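Local coordinates for protein thermostable monoacylglycerol lipase (Bacillus, PDB 4LHE) that hydrolyses monoacylglycerols to free fatty acid and glycerol, as a thermostable bacterial lipase of the alpha/beta hydrolase fold, at residues A[21-26]-A[46-51]; A[40-45]-A[236-241]. All blocks are in the same frame, centred on the assembly; numbering follows the deposited sequence.

Contact 1: A[21-26]-A[46-51]; sequences VGVLLV and AGYTVC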
loop_
_atom_site.group_PDB
_atom_site.type_symbol
_atom_site.label_atom_id
_atom_site.label_comp_id
_atom_site.label_asym_id
_atom_site.label_seq_id
_atom_site.Cartn_x
_atom_site.Cartn_y
_atom_site.Cartn_z
ATOM N N VAL A 21 -18.436 -1.208 9.703
ATOM C CA VAL A 21 -17.557 -0.565 8.737
ATOM C C VAL A 21 -16.135 -1.153 8.823
ATOM O O VAL A 21 -15.577 -1.276 9.920
ATOM C CB VAL A 21 -17.503 0.947 8.942
ATOM C CG1 VAL A 21 -16.620 1.569 7.872
ATOM C CG2 VAL A 21 -18.905 1.532 8.857
ATOM N N GLY A 22 -15.558 -1.506 7.676
ATOM C CA GLY A 22 -14.260 -2.168 7.645
ATOM C C GLY A 22 -13.172 -1.379 6.944
ATOM O O GLY A 22 -13.434 -0.631 6.007
ATOM N N VAL A 23 -11.942 -1.519 7.423
ATOM C CA VAL A 23 -10.808 -0.939 6.729
ATOM C C VAL A 23 -9.774 -2.022 6.396
ATOM O O VAL A 23 -9.269 -2.714 7.290
ATOM C CB VAL A 23 -10.125 0.190 7.534
ATOM C CG1 VAL A 23 -9.083 0.858 6.669
ATOM C CG2 VAL A 23 -11.139 1.231 7.980
ATOM N N LEU A 24 -9.474 -2.155 5.106
ATOM C CA LEU A 24 -8.392 -3.021 4.630
ATOM C C LEU A 24 -7.144 -2.149 4.493
ATOM O O LEU A 24 -7.202 -1.098 3.833
ATOM C CB LEU A 24 -8.765 -3.576 3.249
ATOM C CG LEU A 24 -7.780 -4.526 2.583
ATOM C CD1 LEU A 24 -7.676 -5.761 3.396
ATOM C CD2 LEU A 24 -8.223 -4.866 1.152
ATOM N N LEU A 25 -6.030 -2.560 5.104
ATOM C CA LEU A 25 -4.775 -1.799 4.976
ATOM C C LEU A 25 -3.685 -2.588 4.241
ATOM O O LEU A 25 -3.372 -3.721 4.614
ATOM C CB LEU A 25 -4.256 -1.375 6.348
ATOM C CG LEU A 25 -5.167 -0.478 7.190
ATOM C CD1 LEU A 25 -6.084 -1.319 8.060
ATOM C CD2 LEU A 25 -4.334 0.454 8.063
ATOM N N VAL A 26 -3.108 -1.992 3.204
ATOM C CA VAL A 26 -2.190 -2.732 2.351
ATOM C C VAL A 26 -0.781 -2.160 2.420
ATOM O O VAL A 26 -0.549 -1.023 1.988
ATOM C CB VAL A 26 -2.678 -2.770 0.895
ATOM C CG1 VAL A 26 -1.925 -3.856 0.120
ATOM C CG2 VAL A 26 -4.196 -3.051 0.839
ATOM N N ALA A 46 -11.056 3.300 16.955
ATOM C CA ALA A 46 -12.175 4.178 16.630
ATOM C C ALA A 46 -13.458 3.397 16.332
ATOM O O ALA A 46 -14.481 3.995 16.051
ATOM C CB ALA A 46 -11.826 5.056 15.468
ATOM N N GLY A 47 -13.392 2.067 16.325
ATOM C CA GLY A 47 -14.601 1.270 16.152
ATOM C C GLY A 47 -14.692 0.469 14.868
ATOM O O GLY A 47 -15.659 -0.264 14.649
ATOM N N TYR A 48 -13.671 0.565 14.028
ATOM C CA TYR A 48 -13.706 -0.107 12.741
ATOM C C TYR A 48 -13.213 -1.543 12.827
ATOM O O TYR A 48 -12.329 -1.864 13.609
ATOM C CB TYR A 48 -12.887 0.689 11.720
ATOM C CG TYR A 48 -13.488 2.050 11.450
ATOM C CD1 TYR A 48 -14.572 2.176 10.601
ATOM C CD2 TYR A 48 -12.988 3.200 12.054
ATOM C CE1 TYR A 48 -15.143 3.401 10.347
ATOM C CE2 TYR A 48 -13.567 4.446 11.805
ATOM C CZ TYR A 48 -14.654 4.524 10.948
ATOM O OH TYR A 48 -15.257 5.729 10.653
ATOM N N THR A 49 -13.832 -2.413 12.045
ATOM C CA THR A 49 -13.247 -3.711 11.763
ATOM C C THR A 49 -12.068 -3.441 10.831
ATOM O O THR A 49 -12.167 -2.646 9.891
ATOM C CB THR A 49 -14.284 -4.630 11.135
ATOM O OG1 THR A 49 -15.305 -4.878 12.114
ATOM C CG2 THR A 49 -13.676 -5.953 10.707
ATOM N N VAL A 50 -10.950 -4.093 11.110
ATOM C CA VAL A 50 -9.694 -3.766 10.460
ATOM C C VAL A 50 -9.034 -5.051 9.966
ATOM O O VAL A 50 -9.014 -6.053 10.681
ATOM C CB VAL A 50 -8.805 -3.020 11.462
ATOM C CG1 VAL A 50 -7.359 -3.303 11.225
ATOM C CG2 VAL A 50 -9.102 -1.515 11.409
ATOM N N CYS A 51 -8.533 -5.037 8.734
ATOM C CA CYS A 51 -7.791 -6.186 8.198
ATOM C C CYS A 51 -6.454 -5.727 7.608
ATOM O O CYS A 51 -6.415 -4.919 6.671
ATOM C CB CYS A 51 -8.630 -6.928 7.145
ATOM S SG CYS A 51 -7.766 -8.243 6.213
#
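Val21 and Tyr48 lie side by side at one end of a parallel strand pair, 21-26 with 49-51, the two strands of a beta-alpha-beta unit in the alpha/beta hydrolase sheet. Val21 presents CG1 to the ring edge, near the ring plane, where it comes within 3.4 Å of Tyr48 CE1. With CG anti to its own carbonyl carbon (chi1 -65°), Tyr48 lays its ring alongside Val21, the two side chains pointing the same way. Nearer the backbone, Tyr48 CB meets Val23 CG2, the two side chains crossing at a slant. Cutting Tyr48 back to alanine would probably strip Val21 of its aromatic neighbour and open a gap beside CG1, leaving the valine to its contacts with Thr90 and Phe92.

Beyond the tyrosine the side chains alternate between the two faces of the sheet. Val23, Val50 and Leu25 share the face packed against helix 37-45, and Leu25 crosses Val50 obliquely, CD1 to CG1 at 3.9 Å. On the other face, packed against helix 70-87, Leu24 bends its CD1 over to Cys51 SG at 3.8 Å. Thr49 also points to this face, opposite Gly22, which has no side chain there. The hydroxyl of Thr49 turns out of the pair to bond with Gly19 O and Asn18 N.

Four backbone bonds hold this register. Thr49 N donates to Val21 O, and Thr49 O in turn accepts from Val23 N at 2.7 Å. Val23 O takes Cys51 N at 2.8 Å, so Val23 bonds to Thr49 and Cys51, the neighbours of its bridge partner Val50. The last bond is nearly straight: Leu25 N reaches Cys51 O at 2.9 Å, with 170° at the hydrogen.

Contact 2: A[40-45]-A[236-241]; sequences AEAYAK and MIIERS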
loop_
_atom_site.group_PDB
_atom_site.type_symbol
_atom_site.label_atom_id
_atom_site.label_comp_id
_atom_site.label_asym_id
_atom_site.label_seq_id
_atom_site.Cartn_x
_atom_site.Cartn_y
_atom_site.Cartn_z
ATOM N N ALA A 40 -3.754 0.828 11.496
ATOM C CA ALA A 40 -4.709 -0.244 11.771
ATOM C C ALA A 40 -5.195 -0.209 13.226
ATOM O O ALA A 40 -6.406 -0.332 13.498
ATOM C CB ALA A 40 -4.076 -1.578 11.461
ATOM N N GLU A 41 -4.255 -0.033 14.153
ATOM C CA GLU A 41 -4.584 0.044 15.572
ATOM C C GLU A 41 -5.455 1.248 15.925
ATOM O O GLU A 41 -6.448 1.100 16.646
ATOM C CB GLU A 41 -3.320 -0.036 16.450
ATOM C CG GLU A 41 -2.638 -1.421 16.390
ATOM C CD GLU A 41 -1.363 -1.513 17.224
ATOM O OE1 GLU A 41 -1.054 -0.558 17.970
ATOM O OE2 GLU A 41 -0.668 -2.557 17.150
ATOM N N ALA A 42 -5.101 2.428 15.414
ATOM C CA ALA A 42 -5.954 3.619 15.555
ATOM C C ALA A 42 -7.371 3.483 14.964
ATOM O O ALA A 42 -8.333 3.991 15.558
ATOM C CB ALA A 42 -5.266 4.846 14.994
ATOM N N TYR A 43 -7.518 2.816 13.815
ATOM C CA TYR A 43 -8.858 2.655 13.223
ATOM C C TYR A 43 -9.702 1.634 14.005
ATOM O O TYR A 43 -10.918 1.793 14.151
ATOM C CB TYR A 43 -8.789 2.287 11.727
ATOM C CG TYR A 43 -7.973 3.251 10.866
ATOM C CD1 TYR A 43 -7.777 4.574 11.244
ATOM C CD2 TYR A 43 -7.386 2.816 9.686
ATOM C CE1 TYR A 43 -7.020 5.447 10.454
ATOM C CE2 TYR A 43 -6.638 3.670 8.901
ATOM C CZ TYR A 43 -6.453 4.981 9.291
ATOM O OH TYR A 43 -5.688 5.818 8.493
ATOM N N ALA A 44 -9.041 0.593 14.498
ATOM C CA ALA A 44 -9.688 -0.408 15.340
ATOM C C ALA A 44 -10.199 0.236 16.634
ATOM O O ALA A 44 -11.322 -0.023 17.074
ATOM C CB ALA A 44 -8.717 -1.533 15.638
ATOM N N LYS A 45 -9.377 1.090 17.236
ATOM C CA LYS A 45 -9.793 1.811 18.441
ATOM C C LYS A 45 -10.967 2.775 18.171
ATOM O O LYS A 45 -11.805 3.024 19.044
ATOM C CB LYS A 45 -8.602 2.533 19.090
ATOM C CG LYS A 45 -8.984 3.447 20.267
ATOM C CD LYS A 45 -9.631 2.664 21.432
ATOM C CE LYS A 45 -10.878 3.359 22.009
ATOM N NZ LYS A 45 -10.577 4.681 22.645
ATOM N N MET A 236 -1.506 13.015 11.326
ATOM C CA MET A 236 -2.306 13.697 10.317
ATOM C C MET A 236 -2.974 12.694 9.345
ATOM O O MET A 236 -4.164 12.809 9.029
ATOM C CB MET A 236 -1.439 14.718 9.571
ATOM C CG MET A 236 -2.122 15.328 8.367
ATOM S SD MET A 236 -1.220 16.682 7.587
ATOM C CE MET A 236 -2.527 17.318 6.525
ATOM N N ILE A 237 -2.225 11.697 8.899
ATOM C CA ILE A 237 -2.811 10.640 8.070
ATOM C C ILE A 237 -3.956 9.917 8.765
ATOM O O ILE A 237 -4.995 9.644 8.156
ATOM C CB ILE A 237 -1.755 9.594 7.664
ATOM C CG1 ILE A 237 -0.644 10.252 6.839
ATOM C CG2 ILE A 237 -2.409 8.451 6.869
ATOM C CD1 ILE A 237 0.546 9.287 6.539
ATOM N N ILE A 238 -3.762 9.593 10.041
ATOM C CA ILE A 238 -4.778 8.887 10.801
ATOM C C ILE A 238 -6.046 9.741 10.995
ATOM O O ILE A 238 -7.161 9.262 10.780
ATOM C CB ILE A 238 -4.213 8.390 12.157
ATOM C CG1 ILE A 238 -3.301 7.164 11.943
ATOM C CG2 ILE A 238 -5.348 8.059 13.119
ATOM C CD1 ILE A 238 -2.363 6.829 13.131
ATOM N N GLU A 239 -5.866 10.998 11.385
ATOM C CA GLU A 239 -6.980 11.898 11.698
ATOM C C GLU A 239 -7.777 12.289 10.440
ATOM O O GLU A 239 -9.013 12.334 10.464
ATOM C CB GLU A 239 -6.432 13.134 12.454
ATOM C CG GLU A 239 -7.392 14.301 12.652
ATOM C CD GLU A 239 -6.754 15.464 13.438
ATOM O OE1 GLU A 239 -5.506 15.472 13.617
ATOM O OE2 GLU A 239 -7.509 16.365 13.883
ATOM N N ARG A 240 -7.079 12.538 9.332
ATOM C CA ARG A 240 -7.761 12.852 8.077
ATOM C C ARG A 240 -8.480 11.641 7.481
ATOM O O ARG A 240 -9.527 11.789 6.850
ATOM C CB ARG A 240 -6.786 13.450 7.055
ATOM C CG ARG A 240 -6.371 14.875 7.363
ATOM C CD ARG A 240 -7.446 15.886 6.943
ATOM N NE ARG A 240 -6.843 17.006 6.222
ATOM C CZ ARG A 240 -7.111 17.301 4.956
ATOM N NH1 ARG A 240 -7.989 16.568 4.279
ATOM N NH2 ARG A 240 -6.506 18.323 4.368
ATOM N N SER A 241 -7.919 10.448 7.669
ATOM C CA SER A 241 -8.566 9.243 7.170
ATOM C C SER A 241 -9.853 8.939 7.949
ATOM O O SER A 241 -10.877 8.567 7.363
ATOM C CB SER A 241 -7.596 8.049 7.221
ATOM O OG SER A 241 -6.438 8.295 6.430
HETATM O O HOH W 1 -5.747 5.589 5.827
#
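Ala42 and Ile238 mark the nearest approach of two helices whose axes pass 10.4 Å apart at 35°, their CA atoms 7.2 Å from each other. Ala42 aims its CB at the opposite helix and touches both branches of the isoleucine, CG2 at 3.7 Å and the CD1 end of the longer arm slightly farther off. The same CG2 also touches Tyr43 CE1, so this one methyl meets two neighbouring side chains of helix 37-45.

Tyr43 sets out beside the interface, and the far end of its ring then swings in to the other helix. With CG anti to its carbonyl carbon (chi1 -55°), its ring is carried past Ile238, whose backbone O lies at the ring edge, 3.8 Å from CE1. In the alpha/beta hydrolase fold these helices, 37-45 and 234-247, pack beside each other on one face of the central sheet: Tyr43 rests on Val23 and Leu25 of strand 21-26 and Val50 of strand 49-52, while Ser241 and Ile237 touch Phe191 of strand 188-193. Phe245, one turn farther along the second helix, meets the Tyr43 ring edge-to-face.

At the end of the ring, Tyr43 OH lies 3.2 Å from Ser241 CB. A water joins the two hydroxyls, 2.7 Å from Tyr43 OH and donating to Ser241 OG at 2.9 Å, which gives both buried polar ends a partner. Ser241 also folds its OG back onto its own helix, donating to Ile237 O at 2.6 Å. That carbonyl oxygen is gripped twice, since Ser241 N reaches it from the opposite face of its plane.

Contact 1 and contact 2 have centres 9 Å apart, on the same side of the chain's centre. Along the chain their segments alternate: 21-26, 40-45, 46-51 and then, far later, 236-241. Contact 1 pairs the two strands of the beta-alpha-beta unit formed by strand 21-26, helix 37-45 and strand 49-52; contact 2 uses the helix of that unit and ties it to helix 234-247 near the C-terminus. They meet directly, with Leu25 CD2 and Val50 CG2 packed against the backbone of Ala40 and a probable hydrogen bond from Tyr48 N to Tyr43 O. Early and late parts of the hydrolase core are thus joined over one sheet face.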